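Local coordinates for protein Ceg4 (Legionella pneumophila subsp. pneumophila, PDB 6AOK) that acts as a HAD-like phosphotyrosine phosphatase, a bacterial effector that attenuates activation of eukaryotic MAPK pathways, at residues F97-K102 and D207-F212; V122-Y125 and S129-E132. One frame throughout, in Å; residues are numbered along the deposited sequence. Where two conformers were deposited one is given.

Contact 1. Residues F97-K102 and D207-F212; sequences FHEVLK and DVREMF
Glu-99 swings CG to the far side from its own backbone nitrogen (chi1 176°) and bends at chi2 (76°), which lays its carboxylate against the aliphatic part of Arg-209. The bend of Arg-209 at chi3, about its CG-CD bond, turns NE away from the line of the chain, while CG and CD meet the carboxylate. The two side chains cross at about a right angle. Glu-99 OE1 lies 3.6 Å from Arg-209 CD, and Glu-99 OE2 lies 3.6 Å from Arg-209 CG. The carboxylate thus rests on CG and CD, not on the guanidinium. No salt bridge forms: Glu-99 OE1 is 4.3 Å from Arg-209 NH1, well out of the guanidinium plane, and no N-H points at it. The opposite charges may still attract weakly at this distance. Beside this polar pair the contact is apolar. Val-100 CG1 meets Val-208 CG1 at 4.2 Å, a loose touch between two buried valines. No hydrogen bond joins the segments, and their closest CA atoms are 8.2 Å apart, for Glu-99 with Arg-209 and Val-100 with Val-208. The contact joins the C-terminal parts of helices 91-100 and 201-211, packed beside the parallel sheet of the HAD-like domain. Val-100 also packs on Val-106 and Val-108 of strand 106-111, while Val-208 touches Tyr-163 of strand 161-165.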
loop_
_atom_site.group_PDB
_atom_site.type_symbol
_atom_site.label_atom_id
_atom_site.label_comp_id
_atom_site.label_asym_id
_atom_site.label_seq_id
_atom_site.Cartn_x
_atom_site.Cartn_y
_atom_site.Cartn_z
ATOM N N PHE A 97 2.284 7.634 -4.077
ATOM C CA PHE A 97 3.112 7.232 -2.942
ATOM C C PHE A 97 4.377 8.059 -2.794
ATOM O O PHE A 97 4.803 8.306 -1.663
ATOM C CB PHE A 97 3.408 5.730 -3.031
ATOM C CG PHE A 97 2.214 4.946 -2.649
ATOM C CD1 PHE A 97 1.830 4.889 -1.318
ATOM C CD2 PHE A 97 1.382 4.398 -3.602
ATOM C CE1 PHE A 97 0.667 4.237 -0.938
ATOM C CE2 PHE A 97 0.189 3.739 -3.235
ATOM C CZ PHE A 97 -0.164 3.668 -1.887
ATOM N N HIS A 98 4.992 8.532 -3.886
ATOM C CA HIS A 98 6.089 9.469 -3.689
ATOM C C HIS A 98 5.596 10.710 -2.960
ATOM O O HIS A 98 6.290 11.249 -2.098
ATOM C CB HIS A 98 6.743 9.882 -5.021
ATOM C CG HIS A 98 7.733 8.881 -5.554
ATOM N ND1 HIS A 98 8.781 8.384 -4.800
ATOM C CD2 HIS A 98 7.813 8.265 -6.761
ATOM C CE1 HIS A 98 9.470 7.514 -5.523
ATOM N NE2 HIS A 98 8.918 7.444 -6.728
ATOM N N GLU A 99 4.406 11.185 -3.283
ATOM C CA GLU A 99 3.916 12.362 -2.577
ATOM C C GLU A 99 3.627 12.052 -1.099
ATOM O O GLU A 99 4.035 12.798 -0.197
ATOM C CB GLU A 99 2.665 12.883 -3.257
ATOM C CG GLU A 99 2.065 14.019 -2.516
ATOM C CD GLU A 99 2.847 15.292 -2.731
ATOM O OE1 GLU A 99 3.474 15.469 -3.809
ATOM O OE2 GLU A 99 2.835 16.120 -1.808
ATOM N N VAL A 100 2.926 10.960 -0.821
ATOM C CA VAL A 100 2.478 10.821 0.557
ATOM C C VAL A 100 3.579 10.285 1.469
ATOM O O VAL A 100 3.537 10.519 2.687
ATOM C CB VAL A 100 1.215 9.948 0.656
ATOM C CG1 VAL A 100 0.013 10.662 -0.032
ATOM C CG2 VAL A 100 1.439 8.537 0.078
ATOM N N LEU A 101 4.554 9.558 0.925
ATOM C CA LEU A 101 5.600 9.040 1.789
ATOM C C LEU A 101 6.659 10.081 2.082
ATOM O O LEU A 101 7.577 9.786 2.841
ATOM C CB LEU A 101 6.271 7.824 1.171
ATOM C CG LEU A 101 5.359 6.617 1.050
ATOM C CD1 LEU A 101 6.020 5.425 0.243
ATOM C CD2 LEU A 101 4.905 6.160 2.472
ATOM N N LYS A 102 6.586 11.270 1.473
ATOM C CA LYS A 102 7.455 12.369 1.859
ATOM C C LYS A 102 6.743 13.387 2.729
ATOM O O LYS A 102 7.350 14.381 3.128
ATOM C CB LYS A 102 8.022 13.051 0.619
ATOM C CG LYS A 102 8.785 12.077 -0.316
ATOM C CD LYS A 102 8.829 12.557 -1.796
ATOM C CE LYS A 102 9.930 11.884 -2.611
ATOM N NZ LYS A 102 11.128 12.771 -2.715
ATOM N N ASP A 207 -6.278 15.446 -4.606
ATOM C CA ASP A 207 -7.071 15.750 -3.427
ATOM C C ASP A 207 -6.210 15.823 -2.176
ATOM O O ASP A 207 -6.462 16.668 -1.315
ATOM C CB ASP A 207 -8.178 14.714 -3.250
ATOM C CG ASP A 207 -9.211 14.794 -4.364
ATOM O OD1 ASP A 207 -9.192 15.796 -5.127
ATOM O OD2 ASP A 207 -10.033 13.851 -4.481
ATOM N N VAL A 208 -5.150 15.013 -2.080
ATOM C CA VAL A 208 -4.289 15.129 -0.909
ATOM C C VAL A 208 -3.428 16.378 -0.986
ATOM O O VAL A 208 -3.295 17.095 0.006
ATOM C CB VAL A 208 -3.463 13.846 -0.720
ATOM C CG1 VAL A 208 -2.418 14.041 0.363
ATOM C CG2 VAL A 208 -4.345 12.803 -0.275
ATOM N N ARG A 209 -2.886 16.712 -2.169
ATOM C CA ARG A 209 -2.115 17.933 -2.294
ATOM C C ARG A 209 -2.963 19.186 -2.101
ATOM O O ARG A 209 -2.434 20.233 -1.712
ATOM C CB ARG A 209 -1.422 17.992 -3.649
ATOM C CG ARG A 209 -0.054 17.449 -3.599
ATOM C CD ARG A 209 0.398 16.978 -4.930
ATOM N NE ARG A 209 0.559 18.068 -5.859
ATOM C CZ ARG A 209 1.136 17.943 -7.050
ATOM N NH1 ARG A 209 1.592 16.753 -7.444
ATOM N NH2 ARG A 209 1.257 19.009 -7.847
ATOM N N GLU A 210 -4.250 19.124 -2.387
ATOM C CA GLU A 210 -5.080 20.296 -2.143
ATOM C C GLU A 210 -5.077 20.678 -0.660
ATOM O O GLU A 210 -5.163 21.870 -0.334
ATOM C CB GLU A 210 -6.499 20.026 -2.643
ATOM C CG GLU A 210 -7.469 21.161 -2.507
ATOM C CD GLU A 210 -8.904 20.753 -2.873
ATOM O OE1 GLU A 210 -9.110 19.575 -3.266
ATOM O OE2 GLU A 210 -9.815 21.624 -2.784
HETATM N N MSE A 211 -4.923 19.706 0.247
HETATM C CA MSE A 211 -4.943 19.986 1.688
HETATM C C MSE A 211 -3.672 20.620 2.255
HETATM O O MSE A 211 -3.691 21.212 3.329
HETATM C CB MSE A 211 -5.238 18.704 2.452
HETATM C CG MSE A 211 -6.633 18.209 2.230
HETATM SE SE MSE A 211 -6.945 16.556 3.204
HETATM C CE MSE A 211 -6.536 17.220 4.988
ATOM N N PHE A 212 -2.571 20.502 1.537
ATOM C CA PHE A 212 -1.330 21.013 2.074
ATOM C C PHE A 212 -0.795 22.161 1.224
ATOM O O PHE A 212 -0.807 22.082 -0.011
ATOM C CB PHE A 212 -0.306 19.858 2.178
ATOM C CG PHE A 212 -0.755 18.756 3.127
ATOM C CD1 PHE A 212 -0.566 18.887 4.505
ATOM C CD2 PHE A 212 -1.409 17.621 2.652
ATOM C CE1 PHE A 212 -1.002 17.878 5.382
ATOM C CE2 PHE A 212 -1.863 16.617 3.519
ATOM C CZ PHE A 212 -1.648 16.735 4.887
#

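Contact 2. Residues V122-Y125 and S129-E132; sequences VFKY and SDEE
The last turn of helix 116-125 faces the start of helix 130-133 across a short connection, with the CA atoms of Lys-124 and Ser-129 6.7 Å apart. Lys-124 carries the contact. Its chain bends at chi2 (58°) and again at chi3, and this folds the ammonium back to the start of the second helix. Lys-124 NZ forms a salt bridge with Asp-130 OD1, a hydrogen bond of 2.8 Å. The nitrogen comes from above the carboxylate plane, 58° out of it. Lys-124 CE also lies close to the same oxygen, 3.2 Å from Asp-130 OD1. Lys-124 NZ also donates to Phe-128 O in the connection, its strongest polar partner, so the ammonium is gripped by two oxygens. Ser-129 is the N-cap of helix 130-133 and forms a capping box with Glu-132. Glu-132 N donates to Ser-129 OG at 3.0 Å. In return Ser-129 N donates to Glu-132 OE1, also at 3.0 Å, in a nearly straight bond (172°). That bond uses the anti side of the carboxylate and lies close to its plane. The other oxygen, Glu-132 OE2, probably has a second partner in His-98, which would hold the buried carboxylate at both oxygens. Lys-124 also packs on Gln-64 of helix 60-71 and on Ile-133, while Asp-130 lies exposed at the surface.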
loop_
_atom_site.group_PDB
_atom_site.type_symbol
_atom_site.label_atom_id
_atom_site.label_comp_id
_atom_site.label_asym_id
_atom_site.label_seq_id
_atom_site.Cartn_x
_atom_site.Cartn_y
_atom_site.Cartn_z
ATOM N N VAL A 122 8.474 -4.657 -4.018
ATOM C CA VAL A 122 7.821 -3.981 -5.140
ATOM C C VAL A 122 8.138 -2.489 -5.133
ATOM O O VAL A 122 8.462 -1.897 -6.177
ATOM C CB VAL A 122 6.293 -4.208 -5.125
ATOM C CG1 VAL A 122 5.632 -3.280 -6.215
ATOM C CG2 VAL A 122 5.990 -5.712 -5.414
ATOM N N PHE A 123 7.948 -1.833 -3.977
ATOM C CA PHE A 123 8.288 -0.408 -3.872
ATOM C C PHE A 123 9.743 -0.174 -4.221
ATOM O O PHE A 123 10.076 0.770 -4.937
ATOM C CB PHE A 123 8.015 0.095 -2.435
ATOM C CG PHE A 123 6.583 0.529 -2.202
ATOM C CD1 PHE A 123 5.605 -0.399 -1.807
ATOM C CD2 PHE A 123 6.233 1.858 -2.348
ATOM C CE1 PHE A 123 4.311 -0.023 -1.591
ATOM C CE2 PHE A 123 4.889 2.271 -2.167
ATOM C CZ PHE A 123 3.930 1.345 -1.777
ATOM N N LYS A 124 10.630 -1.019 -3.722
ATOM C CA LYS A 124 12.066 -0.863 -4.010
ATOM C C LYS A 124 12.339 -0.997 -5.489
ATOM O O LYS A 124 13.116 -0.223 -6.063
ATOM C CB LYS A 124 12.865 -1.919 -3.236
ATOM C CG LYS A 124 14.413 -1.958 -3.423
ATOM C CD LYS A 124 15.031 -0.639 -3.057
ATOM C CE LYS A 124 14.591 -0.132 -1.678
ATOM N NZ LYS A 124 15.042 1.300 -1.484
ATOM N N TYR A 125 11.750 -2.010 -6.121
ATOM C CA TYR A 125 11.969 -2.179 -7.551
ATOM C C TYR A 125 11.516 -0.934 -8.293
ATOM O O TYR A 125 12.128 -0.524 -9.313
ATOM C CB TYR A 125 11.208 -3.409 -8.053
ATOM C CG TYR A 125 11.231 -3.466 -9.563
ATOM C CD1 TYR A 125 12.440 -3.657 -10.244
ATOM C CD2 TYR A 125 10.079 -3.309 -10.293
ATOM C CE1 TYR A 125 12.488 -3.668 -11.631
ATOM C CE2 TYR A 125 10.112 -3.325 -11.675
ATOM C CZ TYR A 125 11.313 -3.486 -12.334
ATOM O OH TYR A 125 11.367 -3.470 -13.733
ATOM N N SER A 129 13.023 4.922 -2.179
ATOM C CA SER A 129 14.196 4.859 -1.320
ATOM C C SER A 129 13.851 4.138 -0.020
ATOM O O SER A 129 12.692 3.996 0.336
ATOM C CB SER A 129 14.703 6.259 -1.007
ATOM O OG SER A 129 13.749 6.867 -0.143
ATOM N N ASP A 130 14.885 3.682 0.693
ATOM C CA ASP A 130 14.641 3.066 1.991
ATOM C C ASP A 130 13.938 4.031 2.930
ATOM O O ASP A 130 13.053 3.622 3.699
ATOM C CB ASP A 130 15.947 2.599 2.604
ATOM C CG ASP A 130 16.561 1.433 1.850
ATOM O OD1 ASP A 130 15.813 0.686 1.190
ATOM O OD2 ASP A 130 17.806 1.257 1.930
ATOM N N GLU A 131 14.317 5.323 2.867
ATOM C CA GLU A 131 13.661 6.352 3.668
ATOM C C GLU A 131 12.164 6.398 3.397
ATOM O O GLU A 131 11.354 6.454 4.333
ATOM C CB GLU A 131 14.284 7.717 3.389
ATOM C CG GLU A 131 13.771 8.769 4.339
ATOM C CD GLU A 131 14.158 10.176 3.905
ATOM O OE1 GLU A 131 15.242 10.343 3.275
ATOM O OE2 GLU A 131 13.362 11.106 4.186
ATOM N N GLU A 132 11.769 6.385 2.118
ATOM C CA GLU A 132 10.354 6.397 1.810
ATOM C C GLU A 132 9.681 5.124 2.275
ATOM O O GLU A 132 8.571 5.156 2.807
ATOM C CB GLU A 132 10.135 6.560 0.306
ATOM C CG GLU A 132 10.455 7.922 -0.203
ATOM C CD GLU A 132 10.397 7.946 -1.726
ATOM O OE1 GLU A 132 11.224 7.267 -2.400
ATOM O OE2 GLU A 132 9.461 8.611 -2.233
#

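In the fold
Contact 2 is nested inside the chain loop closed by contact 1, and their centres are about 17 Å apart. Contact 1 is partly buried and joins helices distant in sequence. Contact 2 is a surface contact between successive helices. Their chemistry differs accordingly: valine packing and unbonded opposite charges in the first, a salt bridge beside a capped helix start in the second. Segment 97-102 links them. His-98 ND1 probably hydrogen-bonds Glu-132 OE2 at 2.7 Å, and the rings of Phe-97 and Phe-123 meet edge-to-face. Helix 91-100 therefore adjoins helix 201-211 as well as helices 116-125 and 130-133. Both contacts lie away from the magnesium site of Asp-18, Asp-20 and Asp-167.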